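Long-range contacts in La protein (Trypanosoma brucei, PDB 1S29), which probably binds RNA, here represented by its N-terminal La motif, a winged-helix domain that recognises RNA through a conserved aromatic patch: residues F20-V25 / V85-P90; K16-Y21 / K54-V59. All blocks are in the same frame, centred on the assembly; numbering follows the deposited sequence.

How the contacts relate
Both contacts start from the same part of the chain, the C-terminal end of helix 8-21, and share F20 and Y21, which touch only in contact 2; their centres lie about 13 Å apart. Contact 2 takes the last turns of this helix to the short helix 54-57, whereas contact 1 takes the turn into helix 24-27 to strand 84-87 and the residues after it. Strand 84-87 is the middle strand of the three-stranded antiparallel sheet, between 45-46 and 76-78. Along the chain, the partner in contact 2 comes before that in contact 1. The end of helix 8-21 and the turn after it are thereby joined to both the helical and the sheet part of the winged-helix domain.

Contact 1: F20-V25 / V85-P90; sequences FYFSDV and VRRRDP
R87 reaches from the end of strand 84-87 to the turn between helices 8-21 and 24-27, where its NH1 donates to F22 O at 2.7 Å, nearly in line with the C=O bond. The same guanidinium forms an end-on salt bridge with D24, NH1 and NH2 both lying 2.8 Å from the single oxygen OD1, which sits in the guanidinium plane. A bend at chi3 (48°) sets the head of R87 alongside the residues that follow it, where NE donates to D89 O and NH2 to P90 O. With partners from both segments bonded to its nitrogens, the guanidinium has its rotation restrained.

Beneath this polar head the packing is close and apolar. F22 CD1 lies 3.7 Å from R87 CG, and the far end of the ring, CE2, meets V85 CG1 at 4.0 Å. L50 of helix 47-50 and L76 of strand 76-78 also touch F22, so the ring enters the core of the winged helix between its helices and its sheet. Toward solvent the contact loosens: D24 and D89 are exposed, and their carboxylates, OD1 of D24 and OD2 of D89, stand 5.6 Å apart with a water near both. P92 also touches D24 and R87.

Contact 2: K16-Y21 / K54-V59; sequences KQVEFY and KRVNSV
R55 lays its guanidinium flat over one face of the F20 ring, the two planes only 10° apart and their centres separated by 3.9 Å. NH1 sits above the middle of the ring, and the stack is also a cation-pi interaction. F20 CG, anti to the backbone N, carries the ring out to R55, which is extended from CG to NE, its chain crossing F20 at about a right angle.

Y21 is turned quite differently, its ring 66° from the guanidinium plane. The phenol end meets the base of R55: Y21 OH accepts a fairly straight hydrogen bond from R55 N at 3.0 Å (159°), and Y21 CE1 lies 3.7 Å from R55 CB. Q17 comes across the R55 chain, bent at chi2 so that OE1 approaches R55 CD at 3.5 Å, while a water links Q17 NE2 to R55 O. Deeper in, V18 CG2 and V56 CG2 touch at 4.3 Å, in the buried layer where L14 and L76 also pack.

F20 and Y21 thus present aromatic groups at the end of helix 8-21, where F53 meets the Y21 ring; such a cluster is consistent with the aromatic patch through which the La motif's winged helix binds RNA.

Contact 1: F20-V25 / V85-P90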
# COMPACT_ATOMS: atom_id res chain seq x y z
N PHE A 20 2.45 4.81 -5.42
CA PHE A 20 3.23 4.55 -6.63
C PHE A 20 2.88 3.19 -7.22
O PHE A 20 2.60 3.06 -8.41
CB PHE A 20 4.72 4.58 -6.31
CG PHE A 20 5.62 4.19 -7.47
CD1 PHE A 20 5.95 5.12 -8.45
CD2 PHE A 20 6.15 2.91 -7.54
CE1 PHE A 20 6.81 4.77 -9.50
CE2 PHE A 20 7.02 2.55 -8.58
CZ PHE A 20 7.35 3.49 -9.57
N TYR A 21 2.89 2.16 -6.39
CA TYR A 21 2.59 0.82 -6.87
C TYR A 21 1.16 0.70 -7.40
O TYR A 21 0.91 -0.07 -8.32
CB TYR A 21 2.83 -0.20 -5.76
CG TYR A 21 4.29 -0.46 -5.48
CD1 TYR A 21 4.86 -0.14 -4.25
CD2 TYR A 21 5.12 -1.02 -6.45
CE1 TYR A 21 6.21 -0.37 -4.00
CE2 TYR A 21 6.47 -1.25 -6.21
CZ TYR A 21 7.01 -0.93 -4.98
OH TYR A 21 8.35 -1.18 -4.73
N PHE A 22 0.25 1.48 -6.83
CA PHE A 22 -1.15 1.44 -7.26
C PHE A 22 -1.53 2.52 -8.28
O PHE A 22 -2.70 2.64 -8.63
CB PHE A 22 -2.07 1.57 -6.04
CG PHE A 22 -2.17 0.31 -5.22
CD1 PHE A 22 -2.97 -0.75 -5.64
CD2 PHE A 22 -1.48 0.19 -4.02
CE1 PHE A 22 -3.08 -1.91 -4.88
CE2 PHE A 22 -1.58 -0.97 -3.26
CZ PHE A 22 -2.38 -2.02 -3.68
N SER A 23 -0.57 3.29 -8.75
CA SER A 23 -0.88 4.34 -9.72
C SER A 23 -1.39 3.75 -11.03
O SER A 23 -1.09 2.61 -11.35
CB SER A 23 0.36 5.20 -10.01
OG SER A 23 1.26 4.54 -10.89
N ASP A 24 -2.17 4.54 -11.76
CA ASP A 24 -2.71 4.09 -13.04
C ASP A 24 -1.63 3.57 -13.97
O ASP A 24 -1.77 2.52 -14.59
CB ASP A 24 -3.45 5.23 -13.75
CG ASP A 24 -4.80 5.53 -13.13
OD1 ASP A 24 -5.16 4.89 -12.12
OD2 ASP A 24 -5.51 6.41 -13.66
N VAL A 25 -0.53 4.31 -14.07
CA VAL A 25 0.56 3.93 -14.96
C VAL A 25 1.22 2.62 -14.59
O VAL A 25 1.41 1.75 -15.44
CB VAL A 25 1.64 5.03 -15.02
CG1 VAL A 25 2.83 4.54 -15.84
CG2 VAL A 25 1.08 6.28 -15.65
N VAL A 85 -5.62 -3.00 1.55
CA VAL A 85 -5.79 -1.68 0.95
C VAL A 85 -6.18 -1.86 -0.52
O VAL A 85 -5.80 -2.83 -1.15
CB VAL A 85 -4.49 -0.84 1.04
CG1 VAL A 85 -3.38 -1.49 0.24
CG2 VAL A 85 -4.77 0.59 0.55
N ARG A 86 -6.97 -0.92 -1.03
CA ARG A 86 -7.42 -0.97 -2.42
C ARG A 86 -7.34 0.42 -3.04
O ARG A 86 -7.22 1.42 -2.33
CB ARG A 86 -8.86 -1.47 -2.51
CG ARG A 86 -9.89 -0.53 -1.86
CD ARG A 86 -11.29 -1.09 -2.05
NE ARG A 86 -12.31 -0.31 -1.35
CZ ARG A 86 -12.74 0.89 -1.73
NH1 ARG A 86 -12.24 1.47 -2.81
NH2 ARG A 86 -13.69 1.50 -1.04
N ARG A 87 -7.38 0.47 -4.36
CA ARG A 87 -7.37 1.74 -5.06
C ARG A 87 -8.73 2.38 -4.84
O ARG A 87 -9.74 1.68 -4.71
CB ARG A 87 -7.19 1.55 -6.57
CG ARG A 87 -5.79 1.27 -7.04
CD ARG A 87 -5.84 0.78 -8.48
NE ARG A 87 -6.68 1.63 -9.32
CZ ARG A 87 -6.22 2.59 -10.13
NH1 ARG A 87 -4.92 2.83 -10.22
NH2 ARG A 87 -7.07 3.30 -10.86
N ARG A 88 -8.75 3.70 -4.81
CA ARG A 88 -9.99 4.44 -4.64
C ARG A 88 -10.72 4.35 -5.99
O ARG A 88 -11.94 4.17 -6.04
CB ARG A 88 -9.68 5.91 -4.34
CG ARG A 88 -10.89 6.79 -4.10
CD ARG A 88 -11.44 6.62 -2.70
NE ARG A 88 -12.54 7.55 -2.43
CZ ARG A 88 -13.82 7.29 -2.68
NH1 ARG A 88 -14.17 6.13 -3.22
NH2 ARG A 88 -14.75 8.20 -2.41
N ASP A 89 -9.94 4.44 -7.06
CA ASP A 89 -10.47 4.41 -8.43
C ASP A 89 -10.35 3.06 -9.13
O ASP A 89 -9.43 2.29 -8.88
CB ASP A 89 -9.76 5.46 -9.28
CG ASP A 89 -9.75 6.83 -8.62
OD1 ASP A 89 -10.82 7.27 -8.16
OD2 ASP A 89 -8.67 7.46 -8.58
N PRO A 90 -11.30 2.77 -10.04
CA PRO A 90 -11.33 1.51 -10.80
C PRO A 90 -10.14 1.41 -11.75
O PRO A 90 -9.55 2.42 -12.12
CB PRO A 90 -12.65 1.61 -11.57
CG PRO A 90 -13.48 2.56 -10.74
CD PRO A 90 -12.47 3.60 -10.35
O HOH W 1 -5.89 6.59 -9.50

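Contact 2: K16-Y21 / K54-V59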
# COMPACT_ATOMS: atom_id res chain seq x y z
N LYS A 16 3.42 7.80 -0.42
CA LYS A 16 3.62 7.99 -1.85
C LYS A 16 4.18 6.76 -2.55
O LYS A 16 3.91 6.54 -3.73
CB LYS A 16 4.52 9.20 -2.09
CG LYS A 16 3.87 10.50 -1.63
CD LYS A 16 4.87 11.64 -1.64
CE LYS A 16 4.24 12.92 -1.12
NZ LYS A 16 5.20 14.05 -1.16
N GLN A 17 4.95 5.95 -1.83
CA GLN A 17 5.51 4.73 -2.42
C GLN A 17 4.39 3.71 -2.63
O GLN A 17 4.38 2.99 -3.63
CB GLN A 17 6.60 4.14 -1.52
CG GLN A 17 7.82 5.04 -1.35
CD GLN A 17 8.70 5.09 -2.59
OE1 GLN A 17 8.23 5.33 -3.70
NE2 GLN A 17 10.00 4.86 -2.40
N VAL A 18 3.44 3.65 -1.69
CA VAL A 18 2.32 2.73 -1.84
C VAL A 18 1.44 3.24 -2.98
O VAL A 18 0.97 2.47 -3.81
CB VAL A 18 1.47 2.62 -0.53
CG1 VAL A 18 0.25 1.72 -0.77
CG2 VAL A 18 2.32 2.03 0.59
N GLU A 19 1.23 4.56 -3.03
CA GLU A 19 0.43 5.13 -4.10
C GLU A 19 1.12 4.87 -5.44
O GLU A 19 0.47 4.71 -6.46
CB GLU A 19 0.24 6.64 -3.88
CG GLU A 19 -0.49 6.95 -2.59
CD GLU A 19 -0.65 8.43 -2.32
OE1 GLU A 19 0.18 9.23 -2.80
OE2 GLU A 19 -1.62 8.80 -1.62
N PHE A 20 2.45 4.81 -5.42
CA PHE A 20 3.23 4.55 -6.63
C PHE A 20 2.88 3.19 -7.22
O PHE A 20 2.60 3.06 -8.41
CB PHE A 20 4.72 4.58 -6.31
CG PHE A 20 5.62 4.19 -7.47
CD1 PHE A 20 5.95 5.12 -8.45
CD2 PHE A 20 6.15 2.91 -7.54
CE1 PHE A 20 6.81 4.77 -9.50
CE2 PHE A 20 7.02 2.55 -8.58
CZ PHE A 20 7.35 3.49 -9.57
N TYR A 21 2.89 2.16 -6.39
CA TYR A 21 2.59 0.82 -6.87
C TYR A 21 1.16 0.70 -7.40
O TYR A 21 0.91 -0.07 -8.32
CB TYR A 21 2.83 -0.20 -5.76
CG TYR A 21 4.29 -0.46 -5.48
CD1 TYR A 21 4.86 -0.14 -4.25
CD2 TYR A 21 5.12 -1.02 -6.45
CE1 TYR A 21 6.21 -0.37 -4.00
CE2 TYR A 21 6.47 -1.25 -6.21
CZ TYR A 21 7.01 -0.93 -4.98
OH TYR A 21 8.35 -1.18 -4.73
N LYS A 54 9.98 -3.90 -2.71
CA LYS A 54 11.20 -3.15 -2.41
C LYS A 54 11.06 -1.76 -1.80
O LYS A 54 11.73 -1.44 -0.81
CB LYS A 54 12.07 -3.03 -3.67
CG LYS A 54 13.32 -2.18 -3.45
CD LYS A 54 13.95 -1.72 -4.75
CE LYS A 54 15.14 -0.81 -4.46
NZ LYS A 54 15.77 -0.24 -5.68
N ARG A 55 10.22 -0.93 -2.41
CA ARG A 55 10.07 0.44 -1.92
C ARG A 55 9.39 0.53 -0.56
O ARG A 55 9.47 1.55 0.13
CB ARG A 55 9.33 1.29 -2.96
CG ARG A 55 10.07 1.35 -4.29
CD ARG A 55 9.47 2.38 -5.22
NE ARG A 55 10.23 2.48 -6.46
CZ ARG A 55 10.15 3.51 -7.30
NH1 ARG A 55 9.35 4.53 -7.02
NH2 ARG A 55 10.88 3.51 -8.41
N VAL A 56 8.72 -0.55 -0.15
CA VAL A 56 8.07 -0.57 1.15
C VAL A 56 9.01 -1.23 2.16
O VAL A 56 9.21 -0.73 3.26
CB VAL A 56 6.74 -1.35 1.10
CG1 VAL A 56 6.20 -1.56 2.51
CG2 VAL A 56 5.73 -0.60 0.26
N ASN A 57 9.58 -2.35 1.74
CA ASN A 57 10.51 -3.15 2.54
C ASN A 57 11.73 -2.37 3.03
O ASN A 57 12.28 -2.67 4.09
CB ASN A 57 10.98 -4.36 1.72
CG ASN A 57 12.33 -4.87 2.15
OD1 ASN A 57 12.48 -5.40 3.25
ND2 ASN A 57 13.32 -4.71 1.29
N SER A 58 12.16 -1.38 2.26
CA SER A 58 13.31 -0.61 2.68
C SER A 58 12.97 0.38 3.79
O SER A 58 13.85 0.86 4.49
CB SER A 58 13.89 0.15 1.48
OG SER A 58 12.89 0.93 0.87
N VAL A 59 11.68 0.65 3.96
CA VAL A 59 11.19 1.60 4.96
C VAL A 59 10.63 0.96 6.24
O VAL A 59 10.84 1.49 7.34
CB VAL A 59 10.09 2.50 4.35
CG1 VAL A 59 9.47 3.38 5.43
CG2 VAL A 59 10.68 3.35 3.23
O HOH W 2 10.90 3.89 -0.03